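Local coordinates for protein fervidolysin (Fervidobacterium pennivorans, PDB 1R6V) that degrades keratin into peptides as a subtilisin-like serine protease, allowing the bacterium to grow on native feathers, at residues A[402-407]-A[446-451]. The protein carries 1 engineered substitution. Sequence-based numbering, arbitrary orientation.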
# COMPACT_ATOMS: atom_id res chain seq x y z
N LYS A 402 7.76 1.49 21.00
CA LYS A 402 7.38 0.74 19.80
C LYS A 402 6.59 1.76 19.00
O LYS A 402 6.06 2.72 19.56
CB LYS A 402 6.50 -0.45 20.19
CG LYS A 402 7.27 -1.49 20.97
CD LYS A 402 6.39 -2.60 21.48
CE LYS A 402 7.24 -3.71 22.09
NZ LYS A 402 8.17 -3.19 23.14
N PRO A 403 6.49 1.58 17.67
CA PRO A 403 5.74 2.55 16.89
C PRO A 403 4.33 2.88 17.37
O PRO A 403 3.94 4.06 17.39
CB PRO A 403 5.79 1.96 15.47
CG PRO A 403 7.20 1.37 15.46
CD PRO A 403 7.23 0.65 16.80
N TRP A 404 3.55 1.88 17.77
CA TRP A 404 2.20 2.19 18.23
C TRP A 404 2.22 3.05 19.49
O TRP A 404 1.33 3.88 19.70
CB TRP A 404 1.38 0.91 18.48
CG TRP A 404 1.73 0.10 19.71
CD1 TRP A 404 2.45 -1.07 19.75
CD2 TRP A 404 1.29 0.34 21.05
NE1 TRP A 404 2.47 -1.57 21.03
CE2 TRP A 404 1.76 -0.73 21.85
CE3 TRP A 404 0.53 1.35 21.66
CZ2 TRP A 404 1.50 -0.81 23.22
CZ3 TRP A 404 0.28 1.27 23.02
CH2 TRP A 404 0.76 0.20 23.78
N GLN A 405 3.25 2.89 20.32
CA GLN A 405 3.33 3.69 21.53
C GLN A 405 3.57 5.15 21.21
O GLN A 405 3.03 6.04 21.85
CB GLN A 405 4.43 3.17 22.45
CG GLN A 405 4.16 1.79 23.03
CD GLN A 405 5.29 1.32 23.94
OE1 GLN A 405 6.40 1.05 23.48
NE2 GLN A 405 5.01 1.23 25.23
N ILE A 406 4.41 5.40 20.21
CA ILE A 406 4.68 6.77 19.80
C ILE A 406 3.40 7.38 19.25
O ILE A 406 3.04 8.50 19.61
CB ILE A 406 5.80 6.83 18.73
CG1 ILE A 406 7.15 6.44 19.37
CG2 ILE A 406 5.85 8.25 18.10
CD1 ILE A 406 7.63 7.41 20.46
N ARG A 407 2.70 6.65 18.38
CA ARG A 407 1.48 7.20 17.83
C ARG A 407 0.46 7.46 18.92
O ARG A 407 -0.15 8.53 18.96
CB ARG A 407 0.86 6.28 16.77
CG ARG A 407 -0.42 6.86 16.16
CD ARG A 407 -0.93 5.97 15.02
NE ARG A 407 -1.18 4.60 15.45
CZ ARG A 407 -2.21 4.22 16.20
NH1 ARG A 407 -3.11 5.12 16.60
NH2 ARG A 407 -2.34 2.95 16.55
N GLY A 446 -2.68 -0.01 22.04
CA GLY A 446 -2.32 -0.51 20.71
C GLY A 446 -1.75 -1.91 20.78
O GLY A 446 -1.53 -2.45 21.87
N VAL A 447 -1.54 -2.53 19.61
CA VAL A 447 -0.94 -3.86 19.55
C VAL A 447 0.14 -3.85 18.48
O VAL A 447 0.03 -3.14 17.47
CB VAL A 447 -1.98 -4.97 19.20
CG1 VAL A 447 -2.99 -5.13 20.32
CG2 VAL A 447 -2.68 -4.63 17.89
N GLU A 448 1.20 -4.61 18.71
CA GLU A 448 2.29 -4.67 17.74
C GLU A 448 1.78 -5.20 16.41
O GLU A 448 2.20 -4.74 15.35
CB GLU A 448 3.41 -5.57 18.27
CG GLU A 448 4.22 -4.87 19.34
CD GLU A 448 5.22 -5.77 20.02
OE1 GLU A 448 5.94 -6.49 19.30
OE2 GLU A 448 5.29 -5.75 21.26
N GLU A 449 0.86 -6.16 16.48
CA GLU A 449 0.29 -6.73 15.28
C GLU A 449 -1.01 -7.48 15.50
O GLU A 449 -1.16 -8.24 16.46
CB GLU A 449 1.29 -7.69 14.60
CG GLU A 449 0.73 -8.29 13.31
CD GLU A 449 1.81 -8.59 12.29
OE1 GLU A 449 2.31 -7.64 11.64
OE2 GLU A 449 2.17 -9.78 12.14
N PHE A 450 -1.96 -7.24 14.60
CA PHE A 450 -3.24 -7.93 14.61
C PHE A 450 -3.33 -8.54 13.21
O PHE A 450 -2.98 -7.88 12.23
CB PHE A 450 -4.40 -6.95 14.81
CG PHE A 450 -5.75 -7.59 14.68
CD1 PHE A 450 -6.16 -8.56 15.59
CD2 PHE A 450 -6.59 -7.25 13.61
CE1 PHE A 450 -7.39 -9.20 15.44
CE2 PHE A 450 -7.83 -7.88 13.45
CZ PHE A 450 -8.23 -8.85 14.36
N GLN A 451 -3.77 -9.78 13.11
CA GLN A 451 -3.90 -10.39 11.78
C GLN A 451 -5.27 -10.99 11.57
O GLN A 451 -5.90 -11.45 12.53
CB GLN A 451 -2.87 -11.50 11.57
CG GLN A 451 -1.42 -11.05 11.55
CD GLN A 451 -0.48 -12.18 11.18
OE1 GLN A 451 -0.77 -13.35 11.43
NE2 GLN A 451 0.67 -11.83 10.60
O HOH W 1 3.78 -3.84 22.39
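Trp404 lays one face of its indole against the backbone of Gly446 and Val447. Gly446 CA sits over the six-membered ring, 3.8 Å from its centroid and 23° off the ring normal, a CH-pi contact. Gly446 N lies over the same face, 3.4 Å from Trp404 CZ3. With no side chain on Gly446, its backbone lies directly against the indole. Val447 N lies over this face too, offset toward the rim, while the Val447 side chain turns away from the helix. On the opposite face, Gln405 CG sits over the ring centre, so the indole is sandwiched. The chi1 of Trp404, 74°, sets CG between the backbone N and the carbonyl carbon, and the ring then meets the strand face-on.

The polar part runs through water. Trp404 NE1 donates to a water in the ring plane at 3.0 Å, and that water donates to Glu448 OE2 at 2.7 Å. Lys402 and Glu448 carry opposite charges, but Lys402 NZ stays 4.3 Å from Glu448 OE2, beyond a salt bridge. Instead the methylene carbons come closer, with Lys402 CD 3.3 Å from Glu448 OE2.

At the start of helix 403-413, the backbone N-H of N-cap residue Lys402 donates to Gln405 OE1, on a lone pair in the carbonyl plane; Lys402 N to Gln405 OE1 is 2.9 Å. Gln405 NE2 bonds Pro442 O. Arg407 forms a salt bridge with Asp494 and a hydrogen bond to His492 O, both on strand 487-494, the antiparallel neighbour of strand 446-455.

The contact joins a helix of the subtilisin-like catalytic domain to the first strand of the following beta-sandwich domain. With no direct hydrogen bond between the two segments, it relies on indole-to-backbone packing and one bridging water, with charge attraction probably adding a little at its exposed edge.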